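IroE-like serine hydrolase (Shewanella oneidensis, PDB 3GFF) probably hydrolyses ester bonds, as a serine hydrolase of the alpha/beta-hydrolase fold related to esterase D. Local coordinates at residues R26-A31 with I77-H82; P44-L49 with V140-S145; V150-L155 with Y165-T170. One frame throughout, in Å; residues are numbered along the deposited sequence.

Contact 1: R26-A31 with I77-H82; sequences REYVIA and IIVGIH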
ATOM      1  N   ARG A  26     -17.444  -6.694 -22.627  1.00 21.93           N
ATOM      2  CA  ARG A  26     -16.345  -6.613 -21.714  1.00 23.16           C
ATOM      3  C   ARG A  26     -16.429  -5.301 -20.924  1.00 23.80           C
ATOM      4  O   ARG A  26     -16.601  -4.248 -21.501  1.00 24.54           O
ATOM      5  CB  ARG A  26     -15.001  -6.731 -22.462  1.00 24.42           C
ATOM      6  CG  ARG A  26     -14.520  -8.154 -22.706  1.00 25.87           C
ATOM      7  CD  ARG A  26     -14.522  -8.901 -21.367  1.00 27.62           C
ATOM      8  NE  ARG A  26     -13.656 -10.057 -21.324  1.00 29.55           N
ATOM      9  CZ  ARG A  26     -12.627 -10.239 -20.507  1.00 31.04           C
ATOM     10  NH1 ARG A  26     -12.299  -9.393 -19.559  1.00 31.43           N
ATOM     11  NH2 ARG A  26     -11.938 -11.346 -20.608  1.00 32.85           N
ATOM     12  N   GLU A  27     -16.319  -5.392 -19.600  1.00 24.54           N
ATOM     13  CA  GLU A  27     -16.324  -4.226 -18.725  1.00 25.73           C
ATOM     14  C   GLU A  27     -14.929  -3.886 -18.232  1.00 23.20           C
ATOM     15  O   GLU A  27     -14.031  -4.752 -18.093  1.00 21.72           O
ATOM     16  CB  GLU A  27     -17.272  -4.429 -17.528  1.00 27.09           C
ATOM     17  CG  GLU A  27     -18.723  -4.455 -17.945  1.00 29.72           C
ATOM     18  CD  GLU A  27     -19.684  -4.717 -16.795  1.00 31.30           C
ATOM     19  OE1 GLU A  27     -19.290  -5.301 -15.755  1.00 34.33           O
ATOM     20  OE2 GLU A  27     -20.861  -4.343 -16.952  1.00 35.03           O
ATOM     21  N   TYR A  28     -14.743  -2.598 -18.015  1.00 21.33           N
ATOM     22  CA  TYR A  28     -13.489  -2.090 -17.508  1.00 22.59           C
ATOM     23  C   TYR A  28     -13.684  -0.735 -16.836  1.00 21.66           C
ATOM     24  O   TYR A  28     -14.695  -0.064 -17.039  1.00 19.75           O
ATOM     25  CB  TYR A  28     -12.436  -2.034 -18.621  1.00 22.89           C
ATOM     26  CG  TYR A  28     -12.678  -1.053 -19.733  1.00 23.11           C
ATOM     27  CD1 TYR A  28     -13.416  -1.410 -20.845  1.00 23.32           C
ATOM     28  CD2 TYR A  28     -12.131   0.218 -19.691  1.00 22.31           C
ATOM     29  CE1 TYR A  28     -13.597  -0.534 -21.884  1.00 24.04           C
ATOM     30  CE2 TYR A  28     -12.310   1.100 -20.719  1.00 23.31           C
ATOM     31  CZ  TYR A  28     -13.030   0.719 -21.823  1.00 23.39           C
ATOM     32  OH  TYR A  28     -13.255   1.598 -22.851  1.00 24.53           O
ATOM     33  N   VAL A  29     -12.698  -0.346 -16.039  1.00 22.80           N
ATOM     34  CA  VAL A  29     -12.703   0.917 -15.307  1.00 23.67           C
ATOM     35  C   VAL A  29     -11.442   1.729 -15.637  1.00 24.17           C
ATOM     36  O   VAL A  29     -10.379   1.169 -15.847  1.00 25.17           O
ATOM     37  CB  VAL A  29     -12.776   0.686 -13.767  1.00 24.34           C
ATOM     38  CG1 VAL A  29     -14.175   0.310 -13.323  1.00 23.68           C
ATOM     39  CG2 VAL A  29     -11.746  -0.377 -13.327  1.00 24.08           C
ATOM     40  N   ILE A  30     -11.591   3.044 -15.725  1.00 24.88           N
ATOM     41  CA  ILE A  30     -10.493   3.982 -16.024  1.00 25.69           C
ATOM     42  C   ILE A  30     -10.341   5.004 -14.884  1.00 25.32           C
ATOM     43  O   ILE A  30     -11.325   5.548 -14.451  1.00 25.28           O
ATOM     44  CB  ILE A  30     -10.825   4.841 -17.274  1.00 26.76           C
ATOM     45  CG1 ILE A  30     -10.989   3.993 -18.530  1.00 27.53           C
ATOM     46  CG2 ILE A  30      -9.767   5.907 -17.522  1.00 27.03           C
ATOM     47  CD1 ILE A  30     -11.318   4.844 -19.768  1.00 26.74           C
ATOM     48  N   ALA A  31      -9.119   5.245 -14.413  1.00 25.91           N
ATOM     49  CA  ALA A  31      -8.820   6.293 -13.436  1.00 25.85           C
ATOM     50  C   ALA A  31      -7.882   7.223 -14.195  1.00 25.70           C
ATOM     51  O   ALA A  31      -6.873   6.763 -14.749  1.00 26.57           O
ATOM     52  CB  ALA A  31      -8.128   5.736 -12.176  1.00 25.68           C
ATOM     53  N   ILE A  77      -2.466   6.822 -16.482  1.00 21.25           N
ATOM     54  CA  ILE A  77      -3.852   6.466 -16.779  1.00 20.34           C
ATOM     55  C   ILE A  77      -3.927   5.009 -16.300  1.00 21.20           C
ATOM     56  O   ILE A  77      -3.090   4.194 -16.669  1.00 18.74           O
ATOM     57  CB  ILE A  77      -4.174   6.542 -18.303  1.00 20.97           C
ATOM     58  CG1 ILE A  77      -4.151   8.011 -18.785  1.00 20.36           C
ATOM     59  CG2 ILE A  77      -5.545   5.894 -18.633  1.00 19.10           C
ATOM     60  CD1 ILE A  77      -4.174   8.192 -20.279  1.00 20.21           C
ATOM     61  N   ILE A  78      -4.870   4.718 -15.402  1.00 21.95           N
ATOM     62  CA  ILE A  78      -5.032   3.369 -14.862  1.00 22.59           C
ATOM     63  C   ILE A  78      -6.246   2.717 -15.511  1.00 23.01           C
ATOM     64  O   ILE A  78      -7.346   3.294 -15.486  1.00 22.20           O
ATOM     65  CB  ILE A  78      -5.242   3.369 -13.338  1.00 21.66           C
ATOM     66  CG1 ILE A  78      -4.211   4.289 -12.672  1.00 22.42           C
ATOM     67  CG2 ILE A  78      -5.108   1.937 -12.791  1.00 22.60           C
ATOM     68  CD1 ILE A  78      -4.360   4.415 -11.196  1.00 21.52           C
ATOM     69  N   VAL A  79      -6.026   1.570 -16.156  1.00 23.54           N
ATOM     70  CA  VAL A  79      -7.094   0.795 -16.756  1.00 23.85           C
ATOM     71  C   VAL A  79      -7.228  -0.543 -16.016  1.00 23.98           C
ATOM     72  O   VAL A  79      -6.300  -1.314 -16.013  1.00 23.98           O
ATOM     73  CB  VAL A  79      -6.850   0.531 -18.255  1.00 23.11           C
ATOM     74  CG1 VAL A  79      -7.997  -0.322 -18.830  1.00 22.63           C
ATOM     75  CG2 VAL A  79      -6.800   1.838 -18.982  1.00 23.11           C
ATOM     76  N   GLY A  80      -8.372  -0.774 -15.361  1.00 24.51           N
ATOM     77  CA  GLY A  80      -8.674  -2.045 -14.682  1.00 25.26           C
ATOM     78  C   GLY A  80      -9.583  -2.901 -15.563  1.00 25.15           C
ATOM     79  O   GLY A  80     -10.670  -2.467 -15.960  1.00 22.82           O
ATOM     80  N   ILE A  81      -9.150  -4.116 -15.877  1.00 25.17           N
ATOM     81  CA  ILE A  81      -9.931  -4.988 -16.758  1.00 25.41           C
ATOM     82  C   ILE A  81     -10.706  -6.030 -15.947  1.00 24.89           C
ATOM     83  O   ILE A  81     -10.129  -6.799 -15.196  1.00 24.94           O
ATOM     84  CB  ILE A  81      -9.017  -5.661 -17.838  1.00 25.78           C
ATOM     85  CG1 ILE A  81      -8.171  -4.608 -18.533  1.00 24.89           C
ATOM     86  CG2 ILE A  81      -9.845  -6.442 -18.915  1.00 24.56           C
ATOM     87  CD1 ILE A  81      -7.178  -5.186 -19.497  1.00 24.12           C
ATOM     88  N   HIS A  82     -12.028  -6.058 -16.076  1.00 25.02           N
ATOM     89  CA  HIS A  82     -12.772  -7.044 -15.327  1.00 27.24           C
ATOM     90  C   HIS A  82     -12.771  -8.347 -16.071  1.00 28.16           C
ATOM     91  O   HIS A  82     -12.635  -8.363 -17.285  1.00 26.89           O
ATOM     92  CB  HIS A  82     -14.216  -6.646 -15.062  1.00 29.24           C
ATOM     93  CG  HIS A  82     -14.346  -5.399 -14.277  1.00 30.06           C
ATOM     94  ND1 HIS A  82     -15.559  -4.814 -14.024  1.00 31.64           N
ATOM     95  CD2 HIS A  82     -13.406  -4.586 -13.735  1.00 31.37           C
ATOM     96  CE1 HIS A  82     -15.370  -3.714 -13.313  1.00 32.80           C
ATOM     97  NE2 HIS A  82     -14.070  -3.550 -13.130  1.00 31.62           N
TER
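V29 meets H82 at about a right angle where two antiparallel strands, 24-31 and 77-81, pair near one side of the central sheet of an alpha/beta-hydrolase fold. The valine's CG1, anti to its own carbonyl carbon (chi1 -77°), reaches to 3.9 Å from H82 NE2 at an oblique approach to the imidazole. Its other methyl, CG2, lies over the neighbouring strand, 3.7 Å from G80 CA. A side chain at G80 would collide with that methyl, so glycine suits the place facing a beta-branched residue. E27, directly across from H82, crosses the imidazole obliquely: carboxylate and ring planes stand 82° apart, and E27 OE1 is 4.1 Å from H82 ND1, while the firmer partner of the carboxylate is R16. R26, next in line, is held by salt bridges to D89 and E24. On the sheet face of V29, the methyl of A31 packs against I78, CB to CB at 3.9 Å, and helix 51-65 covers I78 and V29 with F55. On the opposite face Y28 extends its large, mostly apolar ring into the layer between sheet and helix 114-132, where it suits L125 and I129; its CD2 meets V79 CG1 obliquely at 4.3 Å. The backbones are joined by paired bonds at V29-G80 and A31-I78, and the last rung beyond them runs from H82 N to E27 O at 3.1 Å.

Contact 2: P44-L49 with V140-S145; sequences PVVYLL and VLVGHS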
ATOM      1  N   PRO A  44       1.429   7.601 -19.566  1.00 22.33           N
ATOM      2  CA  PRO A  44       1.503   6.161 -19.764  1.00 21.84           C
ATOM      3  C   PRO A  44       0.213   5.511 -19.316  1.00 22.56           C
ATOM      4  O   PRO A  44      -0.588   6.122 -18.605  1.00 23.94           O
ATOM      5  CB  PRO A  44       2.632   5.713 -18.833  1.00 22.18           C
ATOM      6  CG  PRO A  44       3.050   6.916 -18.066  1.00 22.10           C
ATOM      7  CD  PRO A  44       2.289   8.084 -18.467  1.00 21.88           C
ATOM      8  N   VAL A  45       0.020   4.256 -19.689  1.00 23.91           N
ATOM      9  CA  VAL A  45      -1.189   3.549 -19.309  1.00 23.47           C
ATOM     10  C   VAL A  45      -0.788   2.296 -18.565  1.00 24.42           C
ATOM     11  O   VAL A  45      -0.011   1.482 -19.074  1.00 23.30           O
ATOM     12  CB  VAL A  45      -2.067   3.180 -20.524  1.00 22.34           C
ATOM     13  CG1 VAL A  45      -3.441   2.530 -20.041  1.00 22.09           C
ATOM     14  CG2 VAL A  45      -2.314   4.404 -21.419  1.00 19.98           C
ATOM     15  N   VAL A  46      -1.321   2.150 -17.352  1.00 25.75           N
ATOM     16  CA  VAL A  46      -1.054   0.963 -16.532  1.00 24.61           C
ATOM     17  C   VAL A  46      -2.323   0.128 -16.574  1.00 23.98           C
ATOM     18  O   VAL A  46      -3.385   0.508 -16.062  1.00 22.61           O
ATOM     19  CB  VAL A  46      -0.573   1.305 -15.077  1.00 24.38           C
ATOM     20  CG1 VAL A  46      -0.387   0.048 -14.268  1.00 24.85           C
ATOM     21  CG2 VAL A  46       0.802   2.058 -15.098  1.00 23.95           C
ATOM     22  N   TYR A  47      -2.222  -1.005 -17.244  1.00 23.42           N
ATOM     23  CA  TYR A  47      -3.354  -1.950 -17.335  1.00 24.15           C
ATOM     24  C   TYR A  47      -3.296  -2.955 -16.194  1.00 24.14           C
ATOM     25  O   TYR A  47      -2.312  -3.655 -16.067  1.00 26.61           O
ATOM     26  CB  TYR A  47      -3.305  -2.700 -18.661  1.00 23.51           C
ATOM     27  CG  TYR A  47      -3.678  -1.872 -19.888  1.00 23.20           C
ATOM     28  CD1 TYR A  47      -2.721  -1.124 -20.549  1.00 23.62           C
ATOM     29  CD2 TYR A  47      -4.959  -1.917 -20.431  1.00 23.04           C
ATOM     30  CE1 TYR A  47      -3.016  -0.430 -21.671  1.00 22.54           C
ATOM     31  CE2 TYR A  47      -5.282  -1.208 -21.552  1.00 22.54           C
ATOM     32  CZ  TYR A  47      -4.300  -0.457 -22.170  1.00 23.33           C
ATOM     33  OH  TYR A  47      -4.549   0.264 -23.305  1.00 22.26           O
ATOM     34  N   LEU A  48      -4.340  -3.009 -15.365  1.00 25.68           N
ATOM     35  CA  LEU A  48      -4.407  -3.940 -14.239  1.00 24.95           C
ATOM     36  C   LEU A  48      -5.420  -5.072 -14.542  1.00 25.66           C
ATOM     37  O   LEU A  48      -6.598  -4.796 -14.808  1.00 23.89           O
ATOM     38  CB  LEU A  48      -4.851  -3.219 -12.958  1.00 23.65           C
ATOM     39  CG  LEU A  48      -4.143  -1.909 -12.569  1.00 22.68           C
ATOM     40  CD1 LEU A  48      -4.865  -1.316 -11.369  1.00 20.49           C
ATOM     41  CD2 LEU A  48      -2.589  -2.128 -12.279  1.00 20.59           C
ATOM     42  N   LEU A  49      -4.940  -6.322 -14.519  1.00 24.84           N
ATOM     43  CA  LEU A  49      -5.794  -7.493 -14.660  1.00 24.91           C
ATOM     44  C   LEU A  49      -6.488  -7.760 -13.325  1.00 26.99           C
ATOM     45  O   LEU A  49      -6.100  -7.181 -12.310  1.00 26.10           O
ATOM     46  CB  LEU A  49      -4.978  -8.709 -15.081  1.00 23.97           C
ATOM     47  CG  LEU A  49      -4.281  -8.576 -16.434  1.00 22.71           C
ATOM     48  CD1 LEU A  49      -3.588  -9.867 -16.802  1.00 22.83           C
ATOM     49  CD2 LEU A  49      -5.261  -8.153 -17.516  1.00 19.81           C
ATOM     50  N   VAL A 140       2.082  -0.473 -19.586  1.00 23.81           N
ATOM     51  CA  VAL A 140       2.511  -1.408 -18.548  1.00 24.51           C
ATOM     52  C   VAL A 140       1.382  -2.395 -18.252  1.00 23.56           C
ATOM     53  O   VAL A 140       0.250  -1.996 -18.173  1.00 22.99           O
ATOM     54  CB  VAL A 140       2.903  -0.629 -17.231  1.00 24.04           C
ATOM     55  CG1 VAL A 140       3.278  -1.589 -16.067  1.00 22.63           C
ATOM     56  CG2 VAL A 140       4.039   0.363 -17.515  1.00 24.12           C
ATOM     57  N   LEU A 141       1.702  -3.682 -18.120  1.00 24.20           N
ATOM     58  CA  LEU A 141       0.714  -4.712 -17.770  1.00 24.12           C
ATOM     59  C   LEU A 141       1.078  -5.232 -16.392  1.00 24.74           C
ATOM     60  O   LEU A 141       2.257  -5.614 -16.155  1.00 26.53           O
ATOM     61  CB  LEU A 141       0.661  -5.861 -18.802  1.00 23.79           C
ATOM     62  CG  LEU A 141      -0.368  -7.008 -18.586  1.00 23.48           C
ATOM     63  CD1 LEU A 141      -1.806  -6.497 -18.569  1.00 22.20           C
ATOM     64  CD2 LEU A 141      -0.201  -8.071 -19.675  1.00 23.21           C
ATOM     65  N   VAL A 142       0.080  -5.233 -15.491  1.00 24.34           N
ATOM     66  CA  VAL A 142       0.213  -5.744 -14.118  1.00 23.51           C
ATOM     67  C   VAL A 142      -0.709  -6.984 -13.949  1.00 23.68           C
ATOM     68  O   VAL A 142      -1.938  -6.889 -14.032  1.00 24.78           O
ATOM     69  CB  VAL A 142      -0.114  -4.656 -13.035  1.00 23.51           C
ATOM     70  CG1 VAL A 142       0.048  -5.208 -11.611  1.00 20.99           C
ATOM     71  CG2 VAL A 142       0.733  -3.390 -13.236  1.00 23.15           C
ATOM     72  N   GLY A 143      -0.094  -8.151 -13.764  1.00 24.06           N
ATOM     73  CA  GLY A 143      -0.807  -9.400 -13.609  1.00 23.21           C
ATOM     74  C   GLY A 143      -0.388 -10.072 -12.312  1.00 23.76           C
ATOM     75  O   GLY A 143       0.799 -10.138 -11.997  1.00 23.47           O
ATOM     76  N   HIS A 144      -1.379 -10.536 -11.548  1.00 22.59           N
ATOM     77  CA  HIS A 144      -1.173 -11.220 -10.288  1.00 21.58           C
ATOM     78  C   HIS A 144      -1.809 -12.601 -10.379  1.00 23.16           C
ATOM     79  O   HIS A 144      -2.911 -12.746 -10.962  1.00 25.20           O
ATOM     80  CB  HIS A 144      -1.845 -10.418  -9.177  1.00 22.37           C
ATOM     81  CG  HIS A 144      -1.936 -11.135  -7.872  1.00 21.62           C
ATOM     82  ND1 HIS A 144      -3.109 -11.685  -7.422  1.00 20.81           N
ATOM     83  CD2 HIS A 144      -0.994 -11.425  -6.941  1.00 22.44           C
ATOM     84  CE1 HIS A 144      -2.893 -12.257  -6.250  1.00 23.48           C
ATOM     85  NE2 HIS A 144      -1.616 -12.131  -5.942  1.00 21.76           N
ATOM     86  N   SER A 145      -1.145 -13.598  -9.799  1.00 22.60           N
ATOM     87  CA  SER A 145      -1.644 -14.974  -9.770  1.00 24.31           C
ATOM     88  C   SER A 145      -1.790 -15.441 -11.195  1.00 24.69           C
ATOM     89  O   SER A 145      -0.842 -15.315 -11.978  1.00 26.99           O
ATOM     90  CB  SER A 145      -2.956 -15.064  -8.980  1.00 25.75           C
ATOM     91  OG  SER A 145      -3.348 -16.418  -8.700  1.00 27.12           O
TER
HETATM   92  O   HOH W   1      -3.515  -7.310 -11.444  1.00 11.83           O
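L48 and V142 touch because L48 sets CG anti to its carbonyl carbon (chi1 -49°) and V142 sets CG1 anti to its backbone N (chi1 -179°); the two side chains then lie side by side, pointing the same way, with L48 CD2 3.6 Å from V142 CB. They belong to adjacent parallel strands, 43-48 and 138-144, in the middle of the alpha/beta-hydrolase sheet. V46 shares this face: its CG1 slants across to V142 CG2 at 3.8 Å, while its CG2 lies alongside V140 CB. The beta-branched V46, V140 and V142 suit an extended backbone, and their short side chains let the strands pack side by side in the buried sheet. On the other face L141, with its own CG anti to N (chi1 -178°), brings CD1 against both Y47 CB and L49 CG, 3.9 Å from the latter. Y47 turns its ring away toward helix 114-132, keeping V140 O in the plane of the ring at its edge.

Four nearly linear backbone bonds zip the strands together, among them Y47 N to V140 O at 2.8 Å. Beyond them strand 138-144 leads through G143 and H144 into S145, a sequence consistent with a nucleophile elbow; S145 OG is hydrogen-bonded to H247 NE2, as in the serine-histidine pair of such hydrolases. G143 is the first glycine of the GxSxG pattern, whose small residues suit the tight strand-to-helix turn. V142 O accepts L49 N at 3.1 Å, and a water 2.7 Å from L49 O also lies within bonding range of V142 O.

Contact 3: V150-L155 with Y165-T170; sequences VAMEAL and YLALDT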
ATOM      1  N   VAL A 150      -0.639 -14.104 -17.904  1.00 23.46           N
ATOM      2  CA  VAL A 150      -0.962 -13.249 -19.055  1.00 22.98           C
ATOM      3  C   VAL A 150       0.267 -12.384 -19.382  1.00 23.16           C
ATOM      4  O   VAL A 150       0.653 -12.240 -20.553  1.00 24.00           O
ATOM      5  CB  VAL A 150      -2.166 -12.356 -18.788  1.00 21.99           C
ATOM      6  CG1 VAL A 150      -2.373 -11.389 -19.964  1.00 21.96           C
ATOM      7  CG2 VAL A 150      -3.420 -13.179 -18.503  1.00 20.99           C
ATOM      8  N   ALA A 151       0.863 -11.794 -18.340  1.00 24.59           N
ATOM      9  CA  ALA A 151       2.122 -11.032 -18.465  1.00 24.27           C
ATOM     10  C   ALA A 151       3.179 -11.909 -19.112  1.00 24.16           C
ATOM     11  O   ALA A 151       3.784 -11.505 -20.091  1.00 26.46           O
ATOM     12  CB  ALA A 151       2.606 -10.521 -17.108  1.00 23.02           C
HETATM   13  N   MSE A 152       3.360 -13.135 -18.612  1.00 25.24           N
HETATM   14  CA  MSE A 152       4.392 -14.042 -19.161  1.00 23.83           C
HETATM   15  C   MSE A 152       4.168 -14.344 -20.627  1.00 24.08           C
HETATM   16  O   MSE A 152       5.115 -14.353 -21.399  1.00 24.04           O
HETATM   17  CB  MSE A 152       4.452 -15.368 -18.383  1.00 24.37           C
HETATM   18  CG  MSE A 152       4.950 -15.258 -16.925  1.00 23.92           C
HETATM   19 SE   MSE A 152       6.595 -14.186 -16.739  0.75 23.92          SE
HETATM   20  CE  MSE A 152       7.039 -14.473 -14.928  1.00 23.31           C
ATOM     21  N   GLU A 153       2.914 -14.618 -20.997  1.00 22.79           N
ATOM     22  CA  GLU A 153       2.552 -14.949 -22.378  1.00 23.26           C
ATOM     23  C   GLU A 153       2.708 -13.730 -23.330  1.00 23.58           C
ATOM     24  O   GLU A 153       3.180 -13.848 -24.452  1.00 24.96           O
ATOM     25  CB  GLU A 153       1.144 -15.539 -22.390  1.00 23.50           C
ATOM     26  CG  GLU A 153       0.697 -16.132 -23.705  1.00 23.07           C
ATOM     27  CD  GLU A 153       1.522 -17.333 -24.146  1.00 23.48           C
ATOM     28  OE1 GLU A 153       2.457 -17.776 -23.417  1.00 23.93           O
ATOM     29  OE2 GLU A 153       1.239 -17.820 -25.234  1.00 22.41           O
ATOM     30  N   ALA A 154       2.359 -12.547 -22.852  1.00 24.67           N
ATOM     31  CA  ALA A 154       2.544 -11.311 -23.605  1.00 23.90           C
ATOM     32  C   ALA A 154       4.038 -11.187 -23.923  1.00 23.98           C
ATOM     33  O   ALA A 154       4.406 -10.981 -25.077  1.00 23.43           O
ATOM     34  CB  ALA A 154       2.032 -10.095 -22.794  1.00 22.65           C
ATOM     35  N   LEU A 155       4.888 -11.358 -22.904  1.00 24.45           N
ATOM     36  CA  LEU A 155       6.332 -11.347 -23.101  1.00 24.84           C
ATOM     37  C   LEU A 155       6.700 -12.508 -24.018  1.00 24.98           C
ATOM     38  O   LEU A 155       7.294 -12.299 -25.068  1.00 26.07           O
ATOM     39  CB  LEU A 155       7.095 -11.389 -21.753  1.00 25.21           C
ATOM     40  CG  LEU A 155       8.633 -11.183 -21.684  1.00 25.84           C
ATOM     41  CD1 LEU A 155       9.065  -9.755 -21.997  1.00 25.39           C
ATOM     42  CD2 LEU A 155       9.194 -11.583 -20.263  1.00 25.84           C
ATOM     43  N   TYR A 165       6.259  -5.224 -17.759  1.00 25.53           N
ATOM     44  CA  TYR A 165       5.366  -6.169 -17.115  1.00 24.61           C
ATOM     45  C   TYR A 165       5.696  -6.335 -15.632  1.00 23.49           C
ATOM     46  O   TYR A 165       6.866  -6.399 -15.222  1.00 24.12           O
ATOM     47  CB  TYR A 165       5.493  -7.545 -17.781  1.00 24.44           C
ATOM     48  CG  TYR A 165       5.192  -7.584 -19.271  1.00 24.07           C
ATOM     49  CD1 TYR A 165       3.898  -7.746 -19.712  1.00 23.77           C
ATOM     50  CD2 TYR A 165       6.194  -7.488 -20.222  1.00 22.42           C
ATOM     51  CE1 TYR A 165       3.596  -7.779 -21.054  1.00 23.39           C
ATOM     52  CE2 TYR A 165       5.897  -7.559 -21.593  1.00 22.73           C
ATOM     53  CZ  TYR A 165       4.584  -7.701 -21.984  1.00 23.19           C
ATOM     54  OH  TYR A 165       4.179  -7.766 -23.294  1.00 23.76           O
ATOM     55  N   LEU A 166       4.631  -6.434 -14.857  1.00 23.02           N
ATOM     56  CA  LEU A 166       4.675  -6.709 -13.450  1.00 22.90           C
ATOM     57  C   LEU A 166       3.976  -8.031 -13.293  1.00 23.85           C
ATOM     58  O   LEU A 166       2.764  -8.113 -13.541  1.00 26.44           O
ATOM     59  CB  LEU A 166       4.000  -5.622 -12.594  1.00 22.27           C
ATOM     60  CG  LEU A 166       4.971  -4.539 -12.104  1.00 22.84           C
ATOM     61  CD1 LEU A 166       5.421  -3.656 -13.243  1.00 23.29           C
ATOM     62  CD2 LEU A 166       4.361  -3.725 -10.944  1.00 21.95           C
ATOM     63  N   ALA A 167       4.742  -9.058 -12.905  1.00 22.52           N
ATOM     64  CA  ALA A 167       4.210 -10.425 -12.694  1.00 22.29           C
ATOM     65  C   ALA A 167       4.271 -10.715 -11.190  1.00 21.52           C
ATOM     66  O   ALA A 167       5.326 -10.937 -10.647  1.00 21.36           O
ATOM     67  CB  ALA A 167       5.007 -11.436 -13.495  1.00 18.83           C
ATOM     68  N   LEU A 168       3.123 -10.645 -10.534  1.00 22.53           N
ATOM     69  CA  LEU A 168       3.017 -10.740  -9.075  1.00 22.88           C
ATOM     70  C   LEU A 168       2.540 -12.138  -8.628  1.00 23.37           C
ATOM     71  O   LEU A 168       1.371 -12.488  -8.703  1.00 24.89           O
ATOM     72  CB  LEU A 168       2.094  -9.629  -8.554  1.00 22.26           C
ATOM     73  CG  LEU A 168       2.394  -8.205  -9.102  1.00 22.22           C
ATOM     74  CD1 LEU A 168       1.376  -7.129  -8.599  1.00 20.82           C
ATOM     75  CD2 LEU A 168       3.851  -7.836  -8.805  1.00 21.12           C
ATOM     76  N   ASP A 169       3.502 -12.910  -8.177  1.00 24.57           N
ATOM     77  CA  ASP A 169       3.340 -14.287  -7.716  1.00 24.64           C
ATOM     78  C   ASP A 169       2.657 -15.120  -8.765  1.00 23.08           C
ATOM     79  O   ASP A 169       1.653 -15.755  -8.526  1.00 24.54           O
ATOM     80  CB  ASP A 169       2.619 -14.349  -6.391  1.00 24.23           C
ATOM     81  CG  ASP A 169       3.165 -15.438  -5.504  1.00 25.04           C
ATOM     82  OD1 ASP A 169       4.397 -15.646  -5.541  1.00 25.03           O
ATOM     83  OD2 ASP A 169       2.381 -16.055  -4.765  1.00 23.97           O
ATOM     84  N   THR A 170       3.246 -15.104  -9.943  1.00 24.18           N
ATOM     85  CA  THR A 170       2.716 -15.813 -11.130  1.00 24.55           C
ATOM     86  C   THR A 170       2.421 -17.288 -10.838  1.00 24.11           C
ATOM     87  O   THR A 170       3.246 -17.974 -10.219  1.00 22.25           O
ATOM     88  CB  THR A 170       3.744 -15.744 -12.258  1.00 25.65           C
ATOM     89  OG1 THR A 170       4.065 -14.366 -12.491  1.00 27.29           O
ATOM     90  CG2 THR A 170       3.220 -16.405 -13.576  1.00 24.73           C
TER
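A151 opens the helical side of the contact, its CB directed at the strand and lying 4.0 Å from Y165 CD1. Its carbonyl also leans over the tyrosine: A151 O sits 3.7 Å above one face of the ring, offset toward the rim, while it still accepts the helix bond from L155 N. The small methyl suits the place, where helix and strand approach closely.

M152, present as selenomethionine, starts out away from the strand. A bend at chi2 (-48°) turns the chain back, so that CE ends 3.9 Å from A167 CB and 3.8 Å from T170 OG1, and its CG passes T170 CG2 in the same sweep. A long, flexible methionine-type side chain can reach across to A167 and T170, and A167 is small enough to admit it.

The two segments are parts of a beta-alpha-beta crossover, in which helix 146-156 links strand 138-144 to strand 164-168; here the axes of helix 150-155 and strand 165-168 come within 8.3 Å. The turn after the strand carries D169, whose OD2 is hydrogen-bonded to H247 ND1, consistent with the acid of a Ser-His-Asp triad.

One turn on from A151, A154 lays its CB against the phenol end of Y165, 3.3 Å from CE1, a close fit to which a small side chain is suited. L155, next along the helix, approaches on the same side of the ring, slanting past it with CD1 3.9 Å from Y165 CE2. Replacing Y165 by an alanine would probably open a gap beneath this helix turn and leave A151, A154 and L155 without the ring they rest on. The CB of L155 stands 4.0 Å from that same Y165 CE2.

How the contacts relate
From the N terminus, strand 24-31 comes first, followed by strand 43-48; contact 1 then closes a loop when strand 77-81 inserts between these two in the sheet. Contact 2 opens inside that loop and closes beyond it, at strand 138-144, so contacts 1 and 2 cross. They meet directly, V79 O lying 2.7 Å from L48 N, a probable hydrogen bond. Contact 3 follows in series as a short local closure of helix 146-156 on strand 164-168, and it adjoins contact 2 through the probable bond of L168 N to G143 O. Together they tie the antiparallel side of the sheet to its parallel centre and to the helix after S145.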